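Local coordinates for metallo-beta-lactamase superfamily protein (Thermus thermophilus, PDB 2ZWR) that binds a pair of zinc ions in a metallo-beta-lactamase fold and is probably a metal-dependent hydrolase, at residues 50-55 against 61-66; 54-59 against 81-86; 24-29 against 34-39. All blocks are in the same frame, centred on the assembly; numbering follows the deposited sequence.

Overall arrangement
Read from the N terminus, the chain makes these contacts in two steps. Interaction 3 closes first, a tight loop that brings helix 33-43 back onto strand 23-27. Interaction 1 opens only afterwards, on the neighbouring parallel strand 50-51, and closes when helix 63-70 returns to that strand. Interaction 2 starts from the same run, sharing His-54 and Ala-55, but reaches on to helix 81-85; its closing loop therefore crosses that of interaction 1 rather than enclosing it. Interactions 1 and 3 pack consecutive beta-alpha-beta units on one sheet, while interaction 2 ties the zinc-binding loop to a later helix. Asp-28 joins the two steps through hydrogen bonds to Thr-53 and His-59.

Interaction 1 (50-55 against 61-66); sequences ILLTHA and GAVAPL. With ZN (zinc ion), chain D.
Ile-50 and Val-63 meet inside a beta-alpha-beta unit, in which strand 50-51 is followed by helix 63-70 and then by the parallel strand 74-76. The example illustrates how one short run of chain can serve a hydrophobic core at its start and a metal site at its end. The contact between the two segments is wholly apolar. Val-63, in the first turn of the helix, touches two residues: its CG2 lies 4.2 Å from CG2 of Ile-50 and 4.3 Å from CD2 of Leu-52, so a single methyl spans two residues that point to the same side of the chain. The other branch of Ile-50 runs farther along the helix. With CG1 anti to the carbonyl carbon (chi1 -71°) and the chain extended beyond it, CD1 comes to 4.2 Å from CB of Leu-66, the two side chains crossing at about a right angle. Tyr-84 and Val-74 also touch Val-63, and Leu-36 covers Leu-66, so the contact is buried on several sides.

Polar and metal bonds belong to the end of the 50-55 segment. His-54 opens the HxHxDH zinc-binding motif of the superfamily, and its NE2 binds a zinc ion at 2.2 Å; His-56, His-125, Asp-144 and a water complete that site. The Thr-53 hydroxyl, itself hydrogen-bonded to Asp-28, is a second-shell group that restricts rotation of the imidazole: His-54 ND1 donates to Thr-53 OG1 over 2.9 Å at an N-H...O angle of 158°, with the oxygen only 9° out of the ring plane.

Interaction 2 (54-59 against 81-86); sequences HAHFDH and LPLYEG. With ZN (zinc ion), chain D; ZN (zinc ion), chain C.
The Tyr-84 ring receives Ala-55 at its edge, the CB of Ala-55 lying near the ring plane on the CD1 side. The His-56 ring is met obliquely by Leu-83, whose CD1 sits 4.0 Å from CD2 of the imidazole; the two side chains run side by side and point the same way. Among the histidines themselves, CE1 of His-54 stands 3.3 Å above the plane of the His-59 ring, over its centre, while ND1 of His-56 lies in plane at the edge of the His-54 ring.

Ala-55 carries the backbone approach. Its CB rests 3.6 Å from CB of Tyr-84, close against the helix 81-85 main chain, and CB of Leu-83 flanks it. Tyr-84 has CG anti to its backbone N (chi1 -178°), which sends the ring past Ala-55 into the core, where OH bonds to the carbonyl oxygen of Pro-102. The metal-binding side of the 54-59 loop is polar and carries the HxHxDH signature of metallo-beta-lactamase relatives. His-56 ND1 joins His-54 on one zinc ion at 2.2 Å; Asp-58 OD2 and His-59 NE2 hold the other, the latter at 2.1 Å. Asp-144 bridges both metals, and His-125 and His-184 complete the two sites.

Between the two segments the contact is van der Waals only; just before the helix, Asp-80 OD2 accepts a hydrogen bond from Ala-55 N. A water bridging the two zinc ions donates a 2.7 Å hydrogen bond to Asp-58 OD1; such a water, probably polarised by both metals, is consistent with the hydrolytic nucleophile proposed for related enzymes.

Interaction 3 (24-29 against 34-39); sequences PVLIDP and EKLLAL
Leu-26 is the first residue of strand 23-27 in this segment to meet helix 33-43, and it does so through Leu-36. Its CG lies anti to the backbone N (chi1 177°), and from there CD1 extends to 3.8 Å from CD2 of Leu-36, the two side chains meeting at a slant. The backbone of Leu-26 meanwhile pairs with Ala-49 and Leu-51, at the adjacent parallel strand, so this leucine links sheet and helix. Strand and helix are the first two elements of a beta-alpha-beta unit that strand 50-51 completes.

Beyond the strand end, Asp-28 takes a left-handed backbone conformation (phi 53°, psi 63°). Its carboxylate serves the neighbouring metal centre: OD2 is hydrogen-bonded to both Thr-53 OG1 and His-59 ND1. An aspartate following this strand is a known element of the metallo-beta-lactamase superfamily, and here it steadies, as a second-shell residue, a histidine that binds zinc through its other nitrogen.

Pro-29 then returns to the helix. Its CB lies 3.6 Å from CD1 of Leu-36, with its CA only a little farther from the same methyl at 4.0 Å. Leu-36 therefore straddles Leu-26 and Pro-29, one methyl on each; Val-6, Leu-8 and Leu-66 add to its surroundings.

No hydrogen bond crosses between the segments, and what they share is apolar packing. The implied division of labour is simple: the buried leucines and proline form the helix-sheet interface, while the Asp-28 carboxylate, bonded to Thr-53 and His-59, probably lends negative charge to the ND1 side of the His-59 ring.

Interaction 1 (50-55 against 61-66)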
ATOM      1  N   ILE A  50       5.704   8.087   5.165  1.00 10.30           N
ATOM      2  CA  ILE A  50       4.744   7.489   4.252  1.00  9.25           C
ATOM      3  C   ILE A  50       5.400   6.236   3.657  1.00  9.51           C
ATOM      4  O   ILE A  50       6.526   6.301   3.168  1.00  9.63           O
ATOM      5  CB  ILE A  50       4.306   8.503   3.141  1.00  9.35           C
ATOM      6  CG1 ILE A  50       3.408   9.599   3.752  1.00  9.06           C
ATOM      7  CG2 ILE A  50       3.607   7.773   1.968  1.00  8.05           C
ATOM      8  CD1 ILE A  50       3.034  10.772   2.827  1.00  8.73           C
ATOM      9  N   LEU A  51       4.711   5.093   3.751  1.00  9.44           N
ATOM     10  CA  LEU A  51       5.178   3.823   3.174  1.00  9.05           C
ATOM     11  C   LEU A  51       4.231   3.450   2.032  1.00  8.33           C
ATOM     12  O   LEU A  51       3.012   3.455   2.212  1.00  7.34           O
ATOM     13  CB  LEU A  51       5.196   2.713   4.240  1.00  8.87           C
ATOM     14  CG  LEU A  51       6.465   2.476   5.095  1.00 10.38           C
ATOM     15  CD1 LEU A  51       7.076   3.750   5.680  1.00 10.03           C
ATOM     16  CD2 LEU A  51       6.212   1.446   6.204  1.00  9.42           C
ATOM     17  N   LEU A  52       4.795   3.148   0.862  1.00  7.78           N
ATOM     18  CA  LEU A  52       3.984   2.818  -0.320  1.00  7.73           C
ATOM     19  C   LEU A  52       4.145   1.372  -0.786  1.00  7.54           C
ATOM     20  O   LEU A  52       5.251   0.949  -1.128  1.00  7.25           O
ATOM     21  CB  LEU A  52       4.268   3.793  -1.480  1.00  6.50           C
ATOM     22  CG  LEU A  52       4.073   5.297  -1.225  1.00  7.31           C
ATOM     23  CD1 LEU A  52       4.547   6.097  -2.442  1.00  8.02           C
ATOM     24  CD2 LEU A  52       2.620   5.649  -0.866  1.00  5.60           C
ATOM     25  N   THR A  53       3.030   0.631  -0.796  1.00  7.93           N
ATOM     26  CA  THR A  53       2.999  -0.728  -1.347  1.00  7.89           C
ATOM     27  C   THR A  53       3.313  -0.665  -2.822  1.00  8.29           C
ATOM     28  O   THR A  53       4.043  -1.506  -3.338  1.00  8.48           O
ATOM     29  CB  THR A  53       1.632  -1.454  -1.153  1.00  8.34           C
ATOM     30  OG1 THR A  53       0.606  -0.772  -1.897  1.00  5.94           O
ATOM     31  CG2 THR A  53       1.258  -1.581   0.337  1.00  6.47           C
ATOM     32  N   HIS A  54       2.765   0.347  -3.498  1.00  8.90           N
ATOM     33  CA  HIS A  54       3.092   0.620  -4.903  1.00  8.88           C
ATOM     34  C   HIS A  54       2.637   2.032  -5.289  1.00  9.54           C
ATOM     35  O   HIS A  54       2.077   2.748  -4.451  1.00  9.77           O
ATOM     36  CB  HIS A  54       2.516  -0.466  -5.826  1.00  9.08           C
ATOM     37  CG  HIS A  54       1.015  -0.491  -5.901  1.00  8.47           C
ATOM     38  ND1 HIS A  54       0.215  -0.739  -4.809  1.00  7.89           N
ATOM     39  CD2 HIS A  54       0.176  -0.341  -6.952  1.00  8.60           C
ATOM     40  CE1 HIS A  54      -1.053  -0.719  -5.179  1.00  8.98           C
ATOM     41  NE2 HIS A  54      -1.104  -0.479  -6.475  1.00  7.39           N
ATOM     42  N   ALA A  55       2.875   2.424  -6.540  1.00  9.57           N
ATOM     43  CA  ALA A  55       2.675   3.815  -6.981  1.00  9.68           C
ATOM     44  C   ALA A  55       1.634   4.024  -8.079  1.00  9.93           C
ATOM     45  O   ALA A  55       1.719   4.999  -8.821  1.00 10.68           O
ATOM     46  CB  ALA A  55       3.997   4.445  -7.395  1.00  9.59           C
ATOM     47  N   GLY A  61      -2.213   9.802  -4.343  1.00  9.75           N
ATOM     48  CA  GLY A  61      -2.854  11.102  -4.581  1.00  9.69           C
ATOM     49  C   GLY A  61      -2.848  12.118  -3.437  1.00 10.34           C
ATOM     50  O   GLY A  61      -3.111  13.306  -3.668  1.00 10.44           O
ATOM     51  N   ALA A  62      -2.568  11.657  -2.211  1.00  9.75           N
ATOM     52  CA  ALA A  62      -2.512  12.524  -1.036  1.00  9.59           C
ATOM     53  C   ALA A  62      -1.099  12.678  -0.516  1.00  9.68           C
ATOM     54  O   ALA A  62      -0.880  13.334   0.498  1.00 10.05           O
ATOM     55  CB  ALA A  62      -3.408  11.992   0.070  1.00  9.68           C
ATOM     56  N   VAL A  63      -0.132  12.078  -1.202  1.00  9.60           N
ATOM     57  CA  VAL A  63       1.265  12.197  -0.769  1.00  9.17           C
ATOM     58  C   VAL A  63       1.737  13.652  -0.733  1.00  9.26           C
ATOM     59  O   VAL A  63       2.230  14.095   0.296  1.00  9.37           O
ATOM     60  CB  VAL A  63       2.230  11.309  -1.598  1.00  8.97           C
ATOM     61  CG1 VAL A  63       3.695  11.658  -1.287  1.00  8.81           C
ATOM     62  CG2 VAL A  63       1.963   9.844  -1.314  1.00  6.63           C
ATOM     63  N   ALA A  64       1.560  14.397  -1.836  1.00  9.16           N
ATOM     64  CA  ALA A  64       2.092  15.772  -1.930  1.00  9.10           C
ATOM     65  C   ALA A  64       1.688  16.755  -0.799  1.00  9.60           C
ATOM     66  O   ALA A  64       2.566  17.366  -0.184  1.00 10.07           O
ATOM     67  CB  ALA A  64       1.831  16.381  -3.317  1.00  8.25           C
ATOM     68  N   PRO A  65       0.368  16.925  -0.535  1.00 10.13           N
ATOM     69  CA  PRO A  65      -0.038  17.794   0.584  1.00 10.36           C
ATOM     70  C   PRO A  65       0.503  17.373   1.947  1.00 11.09           C
ATOM     71  O   PRO A  65       0.847  18.236   2.756  1.00 11.35           O
ATOM     72  CB  PRO A  65      -1.576  17.717   0.572  1.00 10.46           C
ATOM     73  CG  PRO A  65      -1.923  16.506  -0.272  1.00 10.31           C
ATOM     74  CD  PRO A  65      -0.803  16.396  -1.271  1.00  9.65           C
ATOM     75  N   LEU A  66       0.583  16.068   2.197  1.00 11.22           N
ATOM     76  CA  LEU A  66       1.077  15.569   3.480  1.00 11.54           C
ATOM     77  C   LEU A  66       2.584  15.761   3.657  1.00 12.10           C
ATOM     78  O   LEU A  66       3.041  16.021   4.759  1.00 11.86           O
ATOM     79  CB  LEU A  66       0.683  14.103   3.678  1.00 11.41           C
ATOM     80  CG  LEU A  66      -0.834  13.873   3.755  1.00 11.13           C
ATOM     81  CD1 LEU A  66      -1.153  12.410   4.016  1.00 11.47           C
ATOM     82  CD2 LEU A  66      -1.489  14.757   4.805  1.00  9.92           C
TER
HETATM   83 ZN    ZN D 209      -2.718  -0.773  -7.920  1.00 11.09          ZN
HETATM   84  O   HOH W   1      -4.380   0.442  -7.668  1.00 14.02           O

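Interaction 2 (54-59 against 81-86)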
ATOM      1  N   HIS A  54       2.765   0.347  -3.498  1.00  8.90           N
ATOM      2  CA  HIS A  54       3.092   0.620  -4.903  1.00  8.88           C
ATOM      3  C   HIS A  54       2.637   2.032  -5.289  1.00  9.54           C
ATOM      4  O   HIS A  54       2.077   2.748  -4.451  1.00  9.77           O
ATOM      5  CB  HIS A  54       2.516  -0.466  -5.826  1.00  9.08           C
ATOM      6  CG  HIS A  54       1.015  -0.491  -5.901  1.00  8.47           C
ATOM      7  ND1 HIS A  54       0.215  -0.739  -4.809  1.00  7.89           N
ATOM      8  CD2 HIS A  54       0.176  -0.341  -6.952  1.00  8.60           C
ATOM      9  CE1 HIS A  54      -1.053  -0.719  -5.179  1.00  8.98           C
ATOM     10  NE2 HIS A  54      -1.104  -0.479  -6.475  1.00  7.39           N
ATOM     11  N   ALA A  55       2.875   2.424  -6.540  1.00  9.57           N
ATOM     12  CA  ALA A  55       2.675   3.815  -6.981  1.00  9.68           C
ATOM     13  C   ALA A  55       1.634   4.024  -8.079  1.00  9.93           C
ATOM     14  O   ALA A  55       1.719   4.999  -8.821  1.00 10.68           O
ATOM     15  CB  ALA A  55       3.997   4.445  -7.395  1.00  9.59           C
ATOM     16  N   HIS A  56       0.643   3.140  -8.189  1.00  9.68           N
ATOM     17  CA  HIS A  56      -0.561   3.515  -8.922  1.00  8.98           C
ATOM     18  C   HIS A  56      -1.166   4.772  -8.287  1.00  8.77           C
ATOM     19  O   HIS A  56      -1.109   4.958  -7.055  1.00  8.44           O
ATOM     20  CB  HIS A  56      -1.581   2.394  -8.952  1.00  8.42           C
ATOM     21  CG  HIS A  56      -1.191   1.265  -9.840  1.00  8.98           C
ATOM     22  ND1 HIS A  56      -1.613  -0.029  -9.619  1.00  9.02           N
ATOM     23  CD2 HIS A  56      -0.397   1.226 -10.937  1.00  6.65           C
ATOM     24  CE1 HIS A  56      -1.107  -0.815 -10.555  1.00  7.67           C
ATOM     25  NE2 HIS A  56      -0.366  -0.078 -11.362  1.00  9.80           N
ATOM     26  N   PHE A  57      -1.728   5.627  -9.135  1.00  8.49           N
ATOM     27  CA  PHE A  57      -2.230   6.933  -8.710  1.00  8.77           C
ATOM     28  C   PHE A  57      -3.243   6.903  -7.562  1.00  8.88           C
ATOM     29  O   PHE A  57      -3.309   7.860  -6.777  1.00  9.89           O
ATOM     30  CB  PHE A  57      -2.759   7.745  -9.906  1.00  8.81           C
ATOM     31  CG  PHE A  57      -4.092   7.263 -10.470  1.00  8.67           C
ATOM     32  CD1 PHE A  57      -4.130   6.521 -11.647  1.00  8.54           C
ATOM     33  CD2 PHE A  57      -5.303   7.609  -9.861  1.00  9.76           C
ATOM     34  CE1 PHE A  57      -5.349   6.088 -12.200  1.00  9.57           C
ATOM     35  CE2 PHE A  57      -6.535   7.182 -10.403  1.00  9.17           C
ATOM     36  CZ  PHE A  57      -6.553   6.421 -11.574  1.00  8.86           C
ATOM     37  N   ASP A  58      -4.025   5.826  -7.457  1.00  8.61           N
ATOM     38  CA  ASP A  58      -5.011   5.711  -6.372  1.00  8.55           C
ATOM     39  C   ASP A  58      -4.372   5.447  -5.007  1.00  8.24           C
ATOM     40  O   ASP A  58      -5.061   5.456  -3.983  1.00  8.33           O
ATOM     41  CB  ASP A  58      -6.106   4.672  -6.701  1.00  8.57           C
ATOM     42  CG  ASP A  58      -5.543   3.283  -6.997  1.00  9.28           C
ATOM     43  OD1 ASP A  58      -4.595   3.160  -7.798  1.00  9.88           O
ATOM     44  OD2 ASP A  58      -6.055   2.305  -6.424  1.00  8.41           O
ATOM     45  N   HIS A  59      -3.057   5.238  -4.987  1.00  8.13           N
ATOM     46  CA  HIS A  59      -2.332   4.993  -3.741  1.00  8.21           C
ATOM     47  C   HIS A  59      -1.447   6.168  -3.318  1.00  8.45           C
ATOM     48  O   HIS A  59      -0.907   6.170  -2.209  1.00  8.35           O
ATOM     49  CB  HIS A  59      -1.534   3.676  -3.836  1.00  8.02           C
ATOM     50  CG  HIS A  59      -2.412   2.462  -3.915  1.00  7.63           C
ATOM     51  ND1 HIS A  59      -2.622   1.618  -2.844  1.00  7.08           N
ATOM     52  CD2 HIS A  59      -3.183   1.989  -4.920  1.00  7.61           C
ATOM     53  CE1 HIS A  59      -3.472   0.670  -3.190  1.00  6.95           C
ATOM     54  NE2 HIS A  59      -3.837   0.877  -4.442  1.00  7.83           N
ATOM     55  N   LEU A  81       9.163   3.804  -9.363  1.00 11.43           N
ATOM     56  CA  LEU A  81       9.442   5.229  -9.585  1.00 12.12           C
ATOM     57  C   LEU A  81       8.817   5.800 -10.866  1.00 11.59           C
ATOM     58  O   LEU A  81       8.269   6.902 -10.824  1.00 11.22           O
ATOM     59  CB  LEU A  81      10.946   5.525  -9.594  1.00 12.45           C
ATOM     60  CG  LEU A  81      11.613   6.407  -8.529  1.00 14.74           C
ATOM     61  CD1 LEU A  81      10.682   7.377  -7.791  1.00 15.72           C
ATOM     62  CD2 LEU A  81      12.414   5.556  -7.556  1.00 18.15           C
ATOM     63  N   PRO A  82       8.929   5.079 -12.012  1.00 11.67           N
ATOM     64  CA  PRO A  82       8.286   5.602 -13.222  1.00 11.58           C
ATOM     65  C   PRO A  82       6.779   5.792 -13.060  1.00 11.93           C
ATOM     66  O   PRO A  82       6.237   6.779 -13.551  1.00 11.83           O
ATOM     67  CB  PRO A  82       8.606   4.536 -14.280  1.00 11.78           C
ATOM     68  CG  PRO A  82       9.888   3.919 -13.782  1.00 11.63           C
ATOM     69  CD  PRO A  82       9.666   3.830 -12.305  1.00 11.23           C
ATOM     70  N   LEU A  83       6.122   4.869 -12.359  1.00 11.79           N
ATOM     71  CA  LEU A  83       4.709   5.013 -12.043  1.00 11.72           C
ATOM     72  C   LEU A  83       4.468   6.222 -11.132  1.00 11.68           C
ATOM     73  O   LEU A  83       3.535   6.999 -11.343  1.00 11.10           O
ATOM     74  CB  LEU A  83       4.164   3.738 -11.389  1.00 11.60           C
ATOM     75  CG  LEU A  83       4.036   2.461 -12.218  1.00 13.22           C
ATOM     76  CD1 LEU A  83       3.621   1.298 -11.330  1.00 14.18           C
ATOM     77  CD2 LEU A  83       3.050   2.619 -13.361  1.00 14.40           C
ATOM     78  N   TYR A  84       5.334   6.380 -10.136  1.00 11.74           N
ATOM     79  CA  TYR A  84       5.207   7.437  -9.148  1.00 12.45           C
ATOM     80  C   TYR A  84       5.352   8.801  -9.809  1.00 13.13           C
ATOM     81  O   TYR A  84       4.558   9.709  -9.559  1.00 13.53           O
ATOM     82  CB  TYR A  84       6.255   7.233  -8.056  1.00 11.92           C
ATOM     83  CG  TYR A  84       6.242   8.209  -6.902  1.00 10.33           C
ATOM     84  CD1 TYR A  84       5.466   7.972  -5.766  1.00  9.56           C
ATOM     85  CD2 TYR A  84       7.044   9.346  -6.929  1.00  8.51           C
ATOM     86  CE1 TYR A  84       5.483   8.861  -4.685  1.00  8.01           C
ATOM     87  CE2 TYR A  84       7.066  10.233  -5.877  1.00  8.94           C
ATOM     88  CZ  TYR A  84       6.292   9.985  -4.750  1.00 10.10           C
ATOM     89  OH  TYR A  84       6.324  10.888  -3.713  1.00 11.37           O
ATOM     90  N   GLU A  85       6.345   8.920 -10.683  1.00 13.85           N
ATOM     91  CA  GLU A  85       6.657  10.180 -11.344  1.00 14.61           C
ATOM     92  C   GLU A  85       5.559  10.690 -12.276  1.00 14.03           C
ATOM     93  O   GLU A  85       5.376  11.896 -12.401  1.00 14.47           O
ATOM     94  CB  GLU A  85       7.991  10.060 -12.084  1.00 15.32           C
ATOM     95  CG  GLU A  85       9.171   9.938 -11.121  1.00 19.06           C
ATOM     96  CD  GLU A  85      10.474   9.597 -11.803  1.00 24.16           C
ATOM     97  OE1 GLU A  85      10.464   8.789 -12.759  1.00 25.44           O
ATOM     98  OE2 GLU A  85      11.525  10.135 -11.365  1.00 28.61           O
ATOM     99  N   GLY A  86       4.841   9.773 -12.923  1.00 13.37           N
ATOM    100  CA  GLY A  86       3.762  10.137 -13.827  1.00 12.55           C
ATOM    101  C   GLY A  86       2.360   9.903 -13.300  1.00 11.93           C
ATOM    102  O   GLY A  86       1.416   9.935 -14.074  1.00 12.65           O
TER
HETATM  103 ZN    ZN D 209      -2.718  -0.773  -7.920  1.00 11.09          ZN
HETATM  104 ZN    ZN C 208      -5.169   0.217  -5.944  1.00 11.99          ZN
HETATM  105  O   HOH W   1      -4.380   0.442  -7.668  1.00 14.02           O

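Interaction 3 (24-29 against 34-39)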
ATOM      1  N   PRO A  24       4.258   6.091  14.577  1.00 16.05           N
ATOM      2  CA  PRO A  24       3.220   5.904  13.564  1.00 15.66           C
ATOM      3  C   PRO A  24       3.737   6.011  12.137  1.00 15.12           C
ATOM      4  O   PRO A  24       4.642   6.805  11.852  1.00 15.08           O
ATOM      5  CB  PRO A  24       2.231   7.052  13.854  1.00 15.83           C
ATOM      6  CG  PRO A  24       2.611   7.568  15.219  1.00 16.03           C
ATOM      7  CD  PRO A  24       4.080   7.358  15.303  1.00 15.77           C
ATOM      8  N   VAL A  25       3.176   5.192  11.257  1.00 14.66           N
ATOM      9  CA  VAL A  25       3.386   5.332   9.819  1.00 14.14           C
ATOM     10  C   VAL A  25       2.050   5.366   9.093  1.00 13.41           C
ATOM     11  O   VAL A  25       1.042   4.830   9.569  1.00 13.67           O
ATOM     12  CB  VAL A  25       4.256   4.189   9.188  1.00 14.51           C
ATOM     13  CG1 VAL A  25       5.698   4.327   9.599  1.00 14.91           C
ATOM     14  CG2 VAL A  25       3.698   2.783   9.525  1.00 13.76           C
ATOM     15  N   LEU A  26       2.075   5.977   7.917  1.00 12.22           N
ATOM     16  CA  LEU A  26       0.927   6.055   7.059  1.00 11.17           C
ATOM     17  C   LEU A  26       1.204   5.306   5.753  1.00 10.56           C
ATOM     18  O   LEU A  26       2.109   5.674   5.003  1.00 10.41           O
ATOM     19  CB  LEU A  26       0.597   7.524   6.798  1.00 10.84           C
ATOM     20  CG  LEU A  26      -0.555   7.832   5.848  1.00 11.07           C
ATOM     21  CD1 LEU A  26      -1.831   7.147   6.292  1.00  7.86           C
ATOM     22  CD2 LEU A  26      -0.705   9.351   5.760  1.00 10.72           C
ATOM     23  N   ILE A  27       0.420   4.251   5.512  1.00  9.77           N
ATOM     24  CA  ILE A  27       0.536   3.404   4.319  1.00  8.80           C
ATOM     25  C   ILE A  27      -0.460   3.805   3.225  1.00  8.56           C
ATOM     26  O   ILE A  27      -1.670   3.825   3.464  1.00  8.32           O
ATOM     27  CB  ILE A  27       0.329   1.899   4.684  1.00  8.90           C
ATOM     28  CG1 ILE A  27       1.396   1.437   5.681  1.00  9.11           C
ATOM     29  CG2 ILE A  27       0.305   1.003   3.430  1.00  8.59           C
ATOM     30  CD1 ILE A  27       1.187   0.012   6.222  1.00  7.97           C
ATOM     31  N   ASP A  28       0.061   4.095   2.030  1.00  8.12           N
ATOM     32  CA  ASP A  28      -0.740   4.398   0.822  1.00  7.84           C
ATOM     33  C   ASP A  28      -1.798   5.527   0.983  1.00  8.16           C
ATOM     34  O   ASP A  28      -3.006   5.276   0.812  1.00  8.33           O
ATOM     35  CB  ASP A  28      -1.437   3.138   0.278  1.00  7.76           C
ATOM     36  CG  ASP A  28      -0.470   2.059  -0.191  1.00  8.10           C
ATOM     37  OD1 ASP A  28       0.759   2.266  -0.160  1.00  8.91           O
ATOM     38  OD2 ASP A  28      -0.963   0.982  -0.602  1.00  7.55           O
ATOM     39  N   PRO A  29      -1.359   6.769   1.277  1.00  7.76           N
ATOM     40  CA  PRO A  29      -2.332   7.879   1.327  1.00  7.78           C
ATOM     41  C   PRO A  29      -2.807   8.253  -0.084  1.00  8.13           C
ATOM     42  O   PRO A  29      -2.196   9.100  -0.726  1.00  7.92           O
ATOM     43  CB  PRO A  29      -1.518   9.031   1.929  1.00  7.28           C
ATOM     44  CG  PRO A  29      -0.078   8.707   1.575  1.00  7.47           C
ATOM     45  CD  PRO A  29       0.023   7.215   1.543  1.00  7.28           C
ATOM     46  N   GLU A  34      -7.634  15.829   3.501  1.00 14.62           N
ATOM     47  CA  GLU A  34      -8.429  16.372   4.616  1.00 16.01           C
ATOM     48  C   GLU A  34      -8.947  15.247   5.498  1.00 15.90           C
ATOM     49  O   GLU A  34      -9.005  15.385   6.711  1.00 16.74           O
ATOM     50  CB  GLU A  34      -9.648  17.181   4.130  1.00 16.26           C
ATOM     51  CG  GLU A  34      -9.557  17.789   2.740  1.00 20.34           C
ATOM     52  CD  GLU A  34      -9.708  16.765   1.609  1.00 23.93           C
ATOM     53  OE1 GLU A  34     -10.723  16.034   1.539  1.00 25.88           O
ATOM     54  OE2 GLU A  34      -8.803  16.713   0.769  1.00 25.61           O
ATOM     55  N   LYS A  35      -9.339  14.138   4.874  1.00 16.00           N
ATOM     56  CA  LYS A  35      -9.820  12.954   5.585  1.00 15.74           C
ATOM     57  C   LYS A  35      -8.689  12.310   6.397  1.00 15.16           C
ATOM     58  O   LYS A  35      -8.903  11.856   7.529  1.00 15.43           O
ATOM     59  CB  LYS A  35     -10.427  11.959   4.582  1.00 15.74           C
ATOM     60  CG  LYS A  35     -11.447  10.995   5.168  1.00 18.13           C
ATOM     61  CD  LYS A  35     -12.443  10.498   4.102  1.00 19.92           C
ATOM     62  N   LEU A  36      -7.481  12.295   5.828  1.00 14.12           N
ATOM     63  CA  LEU A  36      -6.299  11.778   6.535  1.00 13.46           C
ATOM     64  C   LEU A  36      -5.862  12.675   7.692  1.00 13.12           C
ATOM     65  O   LEU A  36      -5.621  12.192   8.797  1.00 12.36           O
ATOM     66  CB  LEU A  36      -5.138  11.545   5.566  1.00 13.28           C
ATOM     67  CG  LEU A  36      -5.341  10.334   4.648  1.00 12.92           C
ATOM     68  CD1 LEU A  36      -4.497  10.476   3.395  1.00 13.25           C
ATOM     69  CD2 LEU A  36      -5.034   9.034   5.381  1.00 11.51           C
ATOM     70  N   LEU A  37      -5.762  13.976   7.427  1.00 13.23           N
ATOM     71  CA  LEU A  37      -5.499  14.961   8.468  1.00 13.43           C
ATOM     72  C   LEU A  37      -6.496  14.847   9.639  1.00 13.42           C
ATOM     73  O   LEU A  37      -6.100  14.933  10.793  1.00 13.37           O
ATOM     74  CB  LEU A  37      -5.488  16.378   7.876  1.00 13.64           C
ATOM     75  CG  LEU A  37      -4.286  16.690   6.972  1.00 13.74           C
ATOM     76  CD1 LEU A  37      -4.550  17.923   6.085  1.00 14.20           C
ATOM     77  CD2 LEU A  37      -3.003  16.847   7.784  1.00 10.71           C
ATOM     78  N   ALA A  38      -7.772  14.625   9.327  1.00 13.64           N
ATOM     79  CA  ALA A  38      -8.814  14.408  10.349  1.00 13.72           C
ATOM     80  C   ALA A  38      -8.630  13.109  11.131  1.00 13.76           C
ATOM     81  O   ALA A  38      -8.947  13.050  12.324  1.00 14.18           O
ATOM     82  CB  ALA A  38     -10.205  14.462   9.728  1.00 13.26           C
ATOM     83  N   LEU A  39      -8.130  12.073  10.459  1.00 13.69           N
ATOM     84  CA  LEU A  39      -7.781  10.814  11.121  1.00 13.39           C
ATOM     85  C   LEU A  39      -6.647  10.984  12.143  1.00 13.47           C
ATOM     86  O   LEU A  39      -6.698  10.394  13.230  1.00 12.95           O
ATOM     87  CB  LEU A  39      -7.417   9.724  10.099  1.00 13.18           C
ATOM     88  CG  LEU A  39      -7.254   8.290  10.637  1.00 13.38           C
ATOM     89  CD1 LEU A  39      -8.490   7.817  11.405  1.00 11.98           C
ATOM     90  CD2 LEU A  39      -6.907   7.293   9.518  1.00 13.16           C
TER